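Local structure of pentafunctional AROM polypeptide (Schizosaccharomyces pombe, 5SWV) at residues Lys10-Leu15 against Asn214-Pro219; Asp166-Val171 against Ile196-Phe201; Thr221-Pro226 against Gln233-Gln238; Val32-Asp37 against Gly517-Phe522. The protein carries the dehydroquinate dehydratase and shikimate dehydrogenase parts of AROM, probably catalysing the third and fourth steps of the shikimate pathway. One frame throughout, in Å; residues are numbered along the deposited sequence.

Interaction 1: Lys10-Leu15 against Asn214-Pro219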
loop_
_atom_site.group_PDB
_atom_site.type_symbol
_atom_site.label_atom_id
_atom_site.label_comp_id
_atom_site.label_asym_id
_atom_site.label_seq_id
_atom_site.Cartn_x
_atom_site.Cartn_y
_atom_site.Cartn_z
ATOM N N LYS A 10 -3.317 -5.210 13.578
ATOM C CA LYS A 10 -2.656 -6.163 14.464
ATOM C C LYS A 10 -1.147 -5.976 14.468
ATOM O O LYS A 10 -0.561 -5.863 15.534
ATOM C CB LYS A 10 -3.002 -7.604 14.085
ATOM C CG LYS A 10 -4.345 -8.081 14.634
ATOM C CD LYS A 10 -4.293 -9.546 15.041
ATOM C CE LYS A 10 -3.466 -9.755 16.319
ATOM N NZ LYS A 10 -2.743 -11.057 16.335
ATOM N N ARG A 11 -0.543 -5.938 13.278
ATOM C CA ARG A 11 0.908 -5.826 13.108
ATOM C C ARG A 11 1.261 -4.805 12.053
ATOM O O ARG A 11 0.817 -4.925 10.913
ATOM C CB ARG A 11 1.485 -7.169 12.664
ATOM C CG ARG A 11 1.588 -8.170 13.788
ATOM C CD ARG A 11 1.842 -9.587 13.309
ATOM N NE ARG A 11 1.971 -10.438 14.498
ATOM C CZ ARG A 11 1.109 -11.378 14.903
ATOM N NH1 ARG A 11 0.013 -11.696 14.197
ATOM N NH2 ARG A 11 1.370 -12.036 16.031
ATOM N N SER A 12 2.075 -3.824 12.415
ATOM C CA SER A 12 2.609 -2.876 11.440
ATOM C C SER A 12 4.127 -2.940 11.409
ATOM O O SER A 12 4.768 -3.349 12.388
ATOM C CB SER A 12 2.127 -1.446 11.724
ATOM O OG SER A 12 1.807 -1.257 13.097
ATOM N N THR A 13 4.689 -2.556 10.264
ATOM C CA THR A 13 6.134 -2.495 10.071
ATOM C C THR A 13 6.465 -1.270 9.256
ATOM O O THR A 13 5.602 -0.735 8.589
ATOM C CB THR A 13 6.671 -3.725 9.313
ATOM O OG1 THR A 13 6.234 -3.686 7.953
ATOM C CG2 THR A 13 6.191 -5.023 9.950
ATOM N N PHE A 14 7.709 -0.819 9.318
ATOM C CA PHE A 14 8.160 0.263 8.454
ATOM C C PHE A 14 9.605 0.077 8.013
ATOM O O PHE A 14 10.443 -0.430 8.771
ATOM C CB PHE A 14 7.956 1.627 9.102
ATOM C CG PHE A 14 8.885 1.929 10.244
ATOM C CD1 PHE A 14 10.139 2.494 10.010
ATOM C CD2 PHE A 14 8.484 1.719 11.572
ATOM C CE1 PHE A 14 10.992 2.809 11.066
ATOM C CE2 PHE A 14 9.337 2.025 12.634
ATOM C CZ PHE A 14 10.598 2.566 12.377
ATOM N N LEU A 15 9.865 0.500 6.773
ATOM C CA LEU A 15 11.162 0.366 6.134
ATOM C C LEU A 15 12.105 1.457 6.612
ATOM O O LEU A 15 11.735 2.620 6.633
ATOM C CB LEU A 15 11.026 0.457 4.606
ATOM C CG LEU A 15 12.295 0.115 3.822
ATOM C CD1 LEU A 15 12.559 -1.386 3.869
ATOM C CD2 LEU A 15 12.220 0.596 2.390
ATOM N N ASN A 214 7.600 -7.516 18.959
ATOM C CA ASN A 214 7.080 -6.156 18.874
ATOM C C ASN A 214 6.112 -5.993 17.694
ATOM O O ASN A 214 6.523 -5.947 16.543
ATOM C CB ASN A 214 8.228 -5.170 18.755
ATOM C CG ASN A 214 7.743 -3.741 18.644
ATOM O OD1 ASN A 214 7.302 -3.163 19.613
ATOM N ND2 ASN A 214 7.805 -3.178 17.449
ATOM N N LYS A 215 4.821 -5.910 17.982
ATOM C CA LYS A 215 3.801 -5.946 16.917
ATOM C C LYS A 215 3.611 -4.604 16.261
ATOM O O LYS A 215 3.449 -4.535 15.060
ATOM C CB LYS A 215 2.482 -6.497 17.452
ATOM C CG LYS A 215 2.642 -7.965 17.834
ATOM C CD LYS A 215 1.376 -8.625 18.356
ATOM C CE LYS A 215 0.847 -7.899 19.584
ATOM N NZ LYS A 215 0.171 -8.839 20.513
ATOM N N PHE A 216 3.682 -3.546 17.056
ATOM C CA PHE A 216 3.417 -2.196 16.594
ATOM C C PHE A 216 4.648 -1.487 16.029
ATOM O O PHE A 216 5.582 -1.171 16.765
ATOM C CB PHE A 216 2.840 -1.376 17.743
ATOM C CG PHE A 216 2.474 0.011 17.356
ATOM C CD1 PHE A 216 1.333 0.246 16.602
ATOM C CD2 PHE A 216 3.279 1.086 17.722
ATOM C CE1 PHE A 216 0.983 1.539 16.223
ATOM C CE2 PHE A 216 2.942 2.381 17.347
ATOM C CZ PHE A 216 1.792 2.610 16.593
ATOM N N MET A 217 4.617 -1.226 14.717
ATOM C CA MET A 217 5.636 -0.425 13.985
ATOM C C MET A 217 7.072 -0.895 14.201
ATOM O O MET A 217 7.918 -0.138 14.678
ATOM C CB MET A 217 5.510 1.072 14.314
ATOM C CG MET A 217 4.196 1.695 13.874
ATOM S SD MET A 217 4.110 3.466 14.272
ATOM C CE MET A 217 5.195 4.131 13.008
ATOM N N THR A 218 7.331 -2.148 13.837
ATOM C CA THR A 218 8.683 -2.708 13.881
ATOM C C THR A 218 9.466 -2.205 12.679
ATOM O O THR A 218 8.935 -2.185 11.570
ATOM C CB THR A 218 8.669 -4.252 13.847
ATOM O OG1 THR A 218 7.955 -4.746 14.980
ATOM C CG2 THR A 218 10.071 -4.811 13.888
ATOM N N PRO A 219 10.723 -1.781 12.888
ATOM C CA PRO A 219 11.529 -1.473 11.708
ATOM C C PRO A 219 12.059 -2.731 11.041
ATOM O O PRO A 219 12.422 -3.702 11.714
ATOM C CB PRO A 219 12.668 -0.616 12.251
ATOM C CG PRO A 219 12.740 -0.953 13.684
ATOM C CD PRO A 219 11.349 -1.287 14.121
#

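Interaction 2: Asp166-Val171 against Ile196-Phe201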
loop_
_atom_site.group_PDB
_atom_site.type_symbol
_atom_site.label_atom_id
_atom_site.label_comp_id
_atom_site.label_asym_id
_atom_site.label_seq_id
_atom_site.Cartn_x
_atom_site.Cartn_y
_atom_site.Cartn_z
ATOM N N ASP A 166 3.113 11.353 20.626
ATOM C CA ASP A 166 2.050 10.560 20.008
ATOM C C ASP A 166 2.402 9.058 19.990
ATOM O O ASP A 166 1.508 8.207 19.985
ATOM C CB ASP A 166 1.788 11.039 18.580
ATOM C CG ASP A 166 1.299 12.461 18.530
ATOM O OD1 ASP A 166 0.123 12.687 18.860
ATOM O OD2 ASP A 166 2.081 13.360 18.160
ATOM N N VAL A 167 3.697 8.752 19.898
ATOM C CA VAL A 167 4.226 7.390 19.986
ATOM C C VAL A 167 5.512 7.451 20.794
ATOM O O VAL A 167 6.210 8.463 20.745
ATOM C CB VAL A 167 4.567 6.816 18.593
ATOM C CG1 VAL A 167 5.105 5.377 18.707
ATOM C CG2 VAL A 167 3.355 6.899 17.669
ATOM N N ILE A 168 5.825 6.393 21.544
ATOM C CA ILE A 168 7.095 6.326 22.270
ATOM C C ILE A 168 7.855 5.129 21.749
ATOM O O ILE A 168 7.292 4.061 21.573
ATOM C CB ILE A 168 6.908 6.233 23.786
ATOM C CG1 ILE A 168 6.190 7.486 24.299
ATOM C CG2 ILE A 168 8.259 6.093 24.475
ATOM C CD1 ILE A 168 5.879 7.487 25.788
ATOM N N LYS A 169 9.140 5.327 21.485
ATOM C CA LYS A 169 10.006 4.282 20.975
ATOM C C LYS A 169 11.169 4.125 21.944
ATOM O O LYS A 169 11.935 5.058 22.147
ATOM C CB LYS A 169 10.488 4.662 19.591
ATOM C CG LYS A 169 11.375 3.638 18.914
ATOM C CD LYS A 169 11.910 4.229 17.617
ATOM C CE LYS A 169 13.302 3.714 17.303
ATOM N NZ LYS A 169 13.264 2.563 16.367
ATOM N N LEU A 170 11.285 2.945 22.548
ATOM C CA LEU A 170 12.372 2.647 23.480
ATOM C C LEU A 170 13.099 1.428 22.960
ATOM O O LEU A 170 12.469 0.396 22.722
ATOM C CB LEU A 170 11.826 2.361 24.869
ATOM C CG LEU A 170 10.962 3.453 25.484
ATOM C CD1 LEU A 170 10.439 2.989 26.834
ATOM C CD2 LEU A 170 11.725 4.767 25.625
ATOM N N VAL A 171 14.416 1.547 22.783
ATOM C CA VAL A 171 15.210 0.457 22.229
ATOM C C VAL A 171 16.436 0.161 23.067
ATOM O O VAL A 171 17.312 0.997 23.180
ATOM C CB VAL A 171 15.675 0.757 20.799
ATOM C CG1 VAL A 171 16.420 -0.455 20.237
ATOM C CG2 VAL A 171 14.484 1.126 19.925
ATOM N N ILE A 196 -0.456 5.752 25.398
ATOM C CA ILE A 196 0.323 6.204 24.264
ATOM C C ILE A 196 0.842 4.918 23.634
ATOM O O ILE A 196 1.302 4.040 24.355
ATOM C CB ILE A 196 1.519 7.071 24.717
ATOM C CG1 ILE A 196 1.038 8.330 25.458
ATOM C CG2 ILE A 196 2.411 7.444 23.536
ATOM C CD1 ILE A 196 1.897 8.698 26.659
ATOM N N PRO A 197 0.751 4.777 22.308
ATOM C CA PRO A 197 1.277 3.551 21.700
ATOM C C PRO A 197 2.793 3.456 21.793
ATOM O O PRO A 197 3.483 4.481 21.801
ATOM C CB PRO A 197 0.821 3.631 20.243
ATOM C CG PRO A 197 0.406 5.041 20.030
ATOM C CD PRO A 197 -0.013 5.585 21.354
ATOM N N LEU A 198 3.292 2.222 21.846
ATOM C CA LEU A 198 4.685 1.951 22.190
ATOM C C LEU A 198 5.407 1.035 21.190
ATOM O O LEU A 198 4.972 -0.082 20.950
ATOM C CB LEU A 198 4.733 1.328 23.584
ATOM C CG LEU A 198 6.114 1.037 24.187
ATOM C CD1 LEU A 198 6.797 2.304 24.682
ATOM C CD2 LEU A 198 5.991 0.030 25.318
ATOM N N ILE A 199 6.519 1.520 20.633
ATOM C CA ILE A 199 7.489 0.687 19.910
ATOM C C ILE A 199 8.581 0.313 20.913
ATOM O O ILE A 199 9.176 1.182 21.532
ATOM C CB ILE A 199 8.142 1.433 18.727
ATOM C CG1 ILE A 199 7.091 2.081 17.826
ATOM C CG2 ILE A 199 8.994 0.482 17.894
ATOM C CD1 ILE A 199 7.683 2.978 16.759
ATOM N N LEU A 200 8.864 -0.974 21.039
ATOM C CA LEU A 200 9.723 -1.475 22.101
ATOM C C LEU A 200 10.415 -2.771 21.709
ATOM O O LEU A 200 9.762 -3.759 21.418
ATOM C CB LEU A 200 8.874 -1.689 23.339
ATOM C CG LEU A 200 9.531 -2.262 24.594
ATOM C CD1 LEU A 200 10.544 -1.272 25.148
ATOM C CD2 LEU A 200 8.474 -2.611 25.640
ATOM N N PHE A 201 11.742 -2.749 21.704
ATOM C CA PHE A 201 12.560 -3.920 21.371
ATOM C C PHE A 201 14.010 -3.698 21.766
ATOM O O PHE A 201 14.372 -2.628 22.233
ATOM C CB PHE A 201 12.480 -4.246 19.880
ATOM C CG PHE A 201 12.956 -3.148 18.983
ATOM C CD1 PHE A 201 12.102 -2.108 18.616
ATOM C CD2 PHE A 201 14.239 -3.167 18.454
ATOM C CE1 PHE A 201 12.533 -1.098 17.762
ATOM C CE2 PHE A 201 14.673 -2.162 17.589
ATOM C CZ PHE A 201 13.821 -1.121 17.256
#

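Interaction 3: Thr221-Pro226 against Gln233-Gln238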
loop_
_atom_site.group_PDB
_atom_site.type_symbol
_atom_site.label_atom_id
_atom_site.label_comp_id
_atom_site.label_asym_id
_atom_site.label_seq_id
_atom_site.Cartn_x
_atom_site.Cartn_y
_atom_site.Cartn_z
ATOM N N THR A 221 14.259 -3.984 7.147
ATOM C CA THR A 221 15.137 -3.595 6.058
ATOM C C THR A 221 14.840 -4.504 4.867
ATOM O O THR A 221 13.858 -5.253 4.902
ATOM C CB THR A 221 16.622 -3.638 6.489
ATOM O OG1 THR A 221 17.453 -3.235 5.390
ATOM C CG2 THR A 221 17.050 -5.030 6.957
ATOM N N HIS A 222 15.668 -4.426 3.823
ATOM C CA HIS A 222 15.504 -5.229 2.603
ATOM C C HIS A 222 16.876 -5.449 1.937
ATOM O O HIS A 222 17.733 -4.568 2.011
ATOM C CB HIS A 222 14.546 -4.500 1.666
ATOM C CG HIS A 222 14.144 -5.290 0.461
ATOM N ND1 HIS A 222 14.909 -5.338 -0.684
ATOM C CD2 HIS A 222 13.049 -6.045 0.215
ATOM C CE1 HIS A 222 14.310 -6.095 -1.584
ATOM N NE2 HIS A 222 13.181 -6.539 -1.062
ATOM N N PRO A 223 17.108 -6.619 1.300
ATOM C CA PRO A 223 18.477 -6.941 0.800
ATOM C C PRO A 223 19.143 -5.931 -0.159
ATOM O O PRO A 223 20.380 -5.862 -0.233
ATOM C CB PRO A 223 18.273 -8.285 0.091
ATOM C CG PRO A 223 17.133 -8.919 0.820
ATOM C CD PRO A 223 16.214 -7.797 1.209
ATOM N N LEU A 224 18.314 -5.191 -0.888
ATOM C CA LEU A 224 18.743 -4.137 -1.799
ATOM C C LEU A 224 19.174 -2.820 -1.135
ATOM O O LEU A 224 19.843 -2.005 -1.776
ATOM C CB LEU A 224 17.634 -3.855 -2.824
ATOM C CG LEU A 224 17.224 -5.053 -3.707
ATOM C CD1 LEU A 224 16.160 -4.656 -4.722
ATOM C CD2 LEU A 224 18.422 -5.705 -4.407
ATOM N N LEU A 225 18.809 -2.599 0.126
ATOM C CA LEU A 225 19.269 -1.415 0.834
ATOM C C LEU A 225 20.733 -1.626 1.166
ATOM O O LEU A 225 21.166 -2.765 1.286
ATOM C CB LEU A 225 18.463 -1.184 2.101
ATOM C CG LEU A 225 16.955 -1.026 1.926
ATOM C CD1 LEU A 225 16.341 -0.543 3.229
ATOM C CD2 LEU A 225 16.619 -0.061 0.807
ATOM N N PRO A 226 21.509 -0.535 1.292
ATOM C CA PRO A 226 22.949 -0.717 1.430
ATOM C C PRO A 226 23.393 -1.358 2.745
ATOM O O PRO A 226 24.449 -1.983 2.775
ATOM C CB PRO A 226 23.503 0.700 1.281
ATOM C CG PRO A 226 22.394 1.576 1.705
ATOM C CD PRO A 226 21.142 0.890 1.255
ATOM N N GLN A 233 18.634 -6.325 12.817
ATOM C CA GLN A 233 17.471 -5.973 12.027
ATOM C C GLN A 233 17.156 -7.053 11.015
ATOM O O GLN A 233 18.061 -7.620 10.408
ATOM C CB GLN A 233 17.717 -4.676 11.298
ATOM C CG GLN A 233 16.492 -4.119 10.601
ATOM C CD GLN A 233 16.764 -2.753 10.009
ATOM O OE1 GLN A 233 17.916 -2.410 9.696
ATOM N NE2 GLN A 233 15.703 -1.956 9.852
ATOM N N LEU A 234 15.861 -7.293 10.833
ATOM C CA LEU A 234 15.340 -8.318 9.938
ATOM C C LEU A 234 14.655 -7.716 8.712
ATOM O O LEU A 234 14.202 -6.588 8.752
ATOM C CB LEU A 234 14.315 -9.149 10.698
ATOM C CG LEU A 234 14.834 -9.924 11.905
ATOM C CD1 LEU A 234 13.683 -10.578 12.671
ATOM C CD2 LEU A 234 15.865 -10.968 11.468
ATOM N N THR A 235 14.571 -8.496 7.641
ATOM C CA THR A 235 13.771 -8.144 6.486
ATOM C C THR A 235 12.334 -8.556 6.775
ATOM O O THR A 235 12.078 -9.275 7.757
ATOM C CB THR A 235 14.266 -8.802 5.178
ATOM O OG1 THR A 235 14.137 -10.227 5.244
ATOM C CG2 THR A 235 15.703 -8.440 4.893
ATOM N N VAL A 236 11.402 -8.102 5.930
ATOM C CA VAL A 236 9.990 -8.481 6.062
ATOM C C VAL A 236 9.813 -9.987 5.920
ATOM O O VAL A 236 9.058 -10.603 6.679
ATOM C CB VAL A 236 9.074 -7.710 5.065
ATOM C CG1 VAL A 236 7.699 -8.359 4.913
ATOM C CG2 VAL A 236 8.897 -6.280 5.545
ATOM N N LYS A 237 10.501 -10.566 4.948
ATOM C CA LYS A 237 10.463 -12.008 4.748
ATOM C C LYS A 237 10.917 -12.772 5.997
ATOM O O LYS A 237 10.252 -13.704 6.456
ATOM C CB LYS A 237 11.347 -12.396 3.578
ATOM C CG LYS A 237 11.130 -13.828 3.163
ATOM C CD LYS A 237 12.098 -14.217 2.072
ATOM C CE LYS A 237 11.705 -15.554 1.474
ATOM N NZ LYS A 237 12.908 -16.308 1.043
ATOM N N GLN A 238 12.058 -12.358 6.523
ATOM C CA GLN A 238 12.620 -12.968 7.709
ATOM C C GLN A 238 11.691 -12.809 8.888
ATOM O O GLN A 238 11.511 -13.741 9.675
ATOM C CB GLN A 238 13.957 -12.324 8.050
ATOM C CG GLN A 238 15.082 -12.632 7.072
ATOM C CD GLN A 238 16.387 -11.948 7.470
ATOM O OE1 GLN A 238 16.475 -10.716 7.597
ATOM N NE2 GLN A 238 17.416 -12.760 7.693
HETATM O O HOH W 1 11.885 -6.536 3.524
#

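Interaction 4: Val32-Asp37 against Gly517-Phe522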
loop_
_atom_site.group_PDB
_atom_site.type_symbol
_atom_site.label_atom_id
_atom_site.label_comp_id
_atom_site.label_asym_id
_atom_site.label_seq_id
_atom_site.Cartn_x
_atom_site.Cartn_y
_atom_site.Cartn_z
ATOM N N VAL A 32 11.270 -2.821 -2.662
ATOM C CA VAL A 32 11.810 -2.660 -1.300
ATOM C C VAL A 32 10.784 -2.238 -0.265
ATOM O O VAL A 32 11.065 -2.320 0.916
ATOM C CB VAL A 32 12.988 -1.666 -1.222
ATOM C CG1 VAL A 32 14.050 -2.018 -2.244
ATOM C CG2 VAL A 32 12.537 -0.231 -1.404
ATOM N N THR A 33 9.622 -1.758 -0.695
ATOM C CA THR A 33 8.568 -1.327 0.238
ATOM C C THR A 33 7.519 -2.402 0.531
ATOM O O THR A 33 6.689 -2.218 1.422
ATOM C CB THR A 33 7.848 -0.051 -0.247
ATOM O OG1 THR A 33 7.280 -0.271 -1.538
ATOM C CG2 THR A 33 8.827 1.098 -0.322
ATOM N N VAL A 34 7.549 -3.494 -0.230
ATOM C CA VAL A 34 6.749 -4.692 0.039
ATOM C C VAL A 34 6.604 -4.960 1.539
ATOM O O VAL A 34 7.599 -4.987 2.270
ATOM C CB VAL A 34 7.397 -5.904 -0.677
ATOM C CG1 VAL A 34 7.095 -7.237 -0.000
ATOM C CG2 VAL A 34 6.962 -5.926 -2.147
ATOM N N GLY A 35 5.356 -5.125 1.982
ATOM C CA GLY A 35 5.031 -5.499 3.354
ATOM C C GLY A 35 5.099 -4.409 4.395
ATOM O O GLY A 35 4.846 -4.672 5.573
ATOM N N CYS A 36 5.422 -3.186 3.978
ATOM C CA CYS A 36 5.609 -2.062 4.893
ATOM C C CYS A 36 4.405 -1.148 4.907
ATOM O O CYS A 36 3.777 -0.909 3.879
ATOM C CB CYS A 36 6.835 -1.264 4.493
ATOM S SG CYS A 36 8.323 -2.279 4.459
ATOM N N ASP A 37 4.092 -0.639 6.086
ATOM C CA ASP A 37 2.997 0.313 6.258
ATOM C C ASP A 37 3.475 1.763 6.167
ATOM O O ASP A 37 2.650 2.665 6.062
ATOM C CB ASP A 37 2.298 0.065 7.593
ATOM C CG ASP A 37 1.803 -1.364 7.728
ATOM O OD1 ASP A 37 0.698 -1.652 7.230
ATOM O OD2 ASP A 37 2.521 -2.209 8.317
ATOM N N GLY A 517 -2.618 -8.099 5.447
ATOM C CA GLY A 517 -2.139 -6.793 5.921
ATOM C C GLY A 517 -0.891 -6.272 5.218
ATOM O O GLY A 517 -0.367 -5.237 5.616
ATOM N N MET A 518 -0.448 -6.953 4.152
ATOM C CA MET A 518 0.843 -6.678 3.509
ATOM C C MET A 518 0.720 -6.635 2.001
ATOM O O MET A 518 -0.010 -7.425 1.421
ATOM C CB MET A 518 1.838 -7.774 3.893
ATOM C CG MET A 518 2.110 -7.817 5.399
ATOM S SD MET A 518 3.224 -9.104 5.981
ATOM C CE MET A 518 2.441 -10.513 5.237
ATOM N N THR A 519 1.446 -5.715 1.370
ATOM C CA THR A 519 1.528 -5.703 -0.084
ATOM C C THR A 519 2.522 -6.746 -0.527
ATOM O O THR A 519 3.306 -7.233 0.273
ATOM C CB THR A 519 1.999 -4.365 -0.658
ATOM O OG1 THR A 519 3.336 -4.129 -0.224
ATOM C CG2 THR A 519 1.075 -3.206 -0.240
ATOM N N ALA A 520 2.476 -7.078 -1.810
ATOM C CA ALA A 520 3.423 -7.992 -2.440
ATOM C C ALA A 520 3.913 -7.365 -3.755
ATOM O O ALA A 520 3.170 -6.615 -4.370
ATOM C CB ALA A 520 2.738 -9.319 -2.697
ATOM N N PRO A 521 5.139 -7.690 -4.214
ATOM C CA PRO A 521 5.692 -7.004 -5.389
ATOM C C PRO A 521 5.055 -7.459 -6.698
ATOM O O PRO A 521 4.955 -8.667 -6.944
ATOM C CB PRO A 521 7.167 -7.406 -5.364
ATOM C CG PRO A 521 7.216 -8.709 -4.631
ATOM C CD PRO A 521 5.915 -8.902 -3.898
ATOM N N PHE A 522 4.639 -6.502 -7.527
ATOM C CA PHE A 522 3.924 -6.830 -8.749
ATOM C C PHE A 522 4.788 -7.623 -9.720
ATOM O O PHE A 522 4.356 -8.651 -10.201
ATOM C CB PHE A 522 3.398 -5.570 -9.415
ATOM C CG PHE A 522 2.912 -5.779 -10.826
ATOM C CD1 PHE A 522 1.610 -6.176 -11.074
ATOM C CD2 PHE A 522 3.766 -5.567 -11.909
ATOM C CE1 PHE A 522 1.167 -6.360 -12.374
ATOM C CE2 PHE A 522 3.331 -5.751 -13.210
ATOM C CZ PHE A 522 2.028 -6.146 -13.444
#

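Interaction 1: Lys10-Leu15 against Asn214-Pro219
Thr13 pairs with Thr218 and Phe14 with Pro219 as parallel neighbours, joined by backbone hydrogen bonds on both sides of Thr13. Thr218 N gives to Ser12 O at 3.2 Å. Phe14 N gives to Thr218 O at 2.9 Å. Upstream of the paired residues, Ser12 N reaches Lys215 O at 3.1 Å. The hydroxyl of Ser12 adds a fourth bond: Met217 N donates to Ser12 OG at 3.2 Å with an N-H...O angle of 149°. Ser12 is thus held through its N, O and OG by three residues of 214-219. The Phe14 ring and Pro219 lie side by side and point the same way. Pro219 CB sits over one face of the ring, 4.2 Å from its centroid. Met217 O comes to the ring edge, near its plane, 3.3 Å from Phe14 CE2. The chi1 of 72° sets CG of Phe14 between its backbone N and carbonyl carbon, and this turns the ring across to Met217 and Pro219. At the more exposed end the aliphatic parts of Arg11 and Lys215 touch, with Arg11 CG 4.1 Å from Lys215 CB. The guanidinium of Arg11 forms a salt bridge with Glu248. Asn214 ND2 donates to Thr218 OG1 and to Phe216 O, two bonds that probably steady the loop leading into strand 218-220. Strand 13-17 here lies between strands 38-42 and 218-220. Helix 236-245 packs on Thr13 and Thr218, helix 3-8 on Phe216 and Met217, and strand 198-203 touches Met217 and Pro219.

Interaction 2: Asp166-Val171 against Ile196-Phe201
The Phe201 ring takes Val171 CG2 over one face, 3.9 Å from the centroid and 26° off the normal. At its edge, near the plane, stands Lys169 NZ, 3.8 Å from Phe201 CZ. Ile199 CG2 also lies at the edge. With chi1 of Phe201 at 60°, the ring reaches across to Val171. Lys169 passes over Ile199 at a slant, its CG near Ile199 CB, and its bent end brings NZ to the ring edge. Ile199 CG1 also meets Val167 CG1 at 3.9 Å. Lys169, Val171, Ile199 and Phe201 face the barrel interior, where His140 touches Lys169 and Val171. On the other face of the sheet, Leu198 CD1 packs on Ile168 CB at 4.0 Å, and Leu200 CD1 on Leu170 CB at 3.9 Å. Helices 152-162 and 177-193 cover this face. The backbones are bonded in turn from Ile168 N to Pro197 O, Ile199 N to Ile168 O (2.8 Å) and Leu170 N to Ile199 O. The last bond, Phe201 N to Leu170 O, is weak at 3.4 Å. The strand axes differ by only 7°. Strands 167-173 and 198-203 with helix 177-193 form a beta-alpha-beta unit, the repeating element of the TIM barrel of type I dehydroquinases.

Interaction 3: Thr221-Pro226 against Gln233-Gln238
Thr221 holds OG1 trans to its backbone N (chi1 -179°), and its methyl CG2 is thereby turned to Gln233 CG at 3.8 Å. Gln233 is extended, which lays its amide carbon CD 3.6 Å from Thr221 CB. The polar ends of that amide bond elsewhere, OE1 to Ala229 and NE2 to Thr16. The chi1 of Thr235, 65°, does two things. It aims OG1 at the start of helix 236-245 and turns CG2 to Pro223 CD, 3.8 Å away. Pro223 and Thr235 cross there at about a right angle. Between the backbones, Thr221 N donates to Leu234 O at 3.1 Å, and the donor is tilted from the carbonyl plane. Thr221 O takes a bond from a water, which in turn accepts from Val236 N at 2.9 Å. Thr235 and Gln238 form a capping box. Gln238 N gives to Thr235 OG1 at 3.2 Å. Thr235 N gives to Gln238 OE1 at 2.9 Å, on a lone pair in the carbonyl plane. Two of the first three N-H groups of the helix, those of Val236 and Gln238, are therefore met by a water and by the Thr235 hydroxyl. The water also ties the helix start to the chain leaving strand 218-220.

Interaction 4: Val32-Asp37 against Gly517-Phe522
Gly35, third residue of the type II beta turn Thr33-Cys36, meets Thr519 in the loop between helices 500-516 and 522-530. Gly35 N donates to Thr519 OG1 at 3.2 Å, fairly straight at 162°. With chi1 at 64° the Thr519 hydroxyl points at the turn, and it also lies beside Val34 CA. Gly35 has the positive phi (78°) expected at its place in such a turn. Its CA rests on Met518 CB at 4.0 Å. Cys36 N closes the turn on Thr33 O.

The turn leads from helix 29-32 into strand 38-42 of the dehydroquinase barrel. Residues 517-522 belong to the C-terminal shikimate dehydrogenase part, so the contact lies where the two enzymes of the chain meet. Helix 266-277, of the substrate-binding part of the dehydrogenase, touches Val34, Ala520 and Pro521.

Val34 supplies most of the apolar touch. Its CG2 lies over the Pro521 ring, 3.5 Å from Pro521 CB and 3.6 Å from Pro521 CD. Its CG1 lies 3.8 Å from Thr519 O. Pro521 is the N-cap residue of helix 522-530, so the valine packs at the very start of that helix. At the other end of the contact, Lys9, which lies outside both segments, bridges them. Lys9 NZ pairs with Asp37 OD1 in a salt bridge and hydrogen-bonds to Gly517 O.

From the N terminus, residues 10-15 come first, and interaction 1 closes the barrel when 214-219 returns beside the first strand. Interaction 2 is nested inside that loop. It joins two successive strands of the same barrel and touches interaction 1, where Asn214 OD1 meets Leu200 N. Interaction 3 opens after interaction 1 has closed and sets the start of helix 236-245 against the loop that follows strand 218-220. Interaction 4 begins at 32-37 and closes 480 residues later at 517-522, joining the barrel to the C-terminal part of the shikimate dehydrogenase. It crosses interaction 1 and encloses interactions 2 and 3. It touches interaction 1 through Asp37 and interaction 3 through Val34.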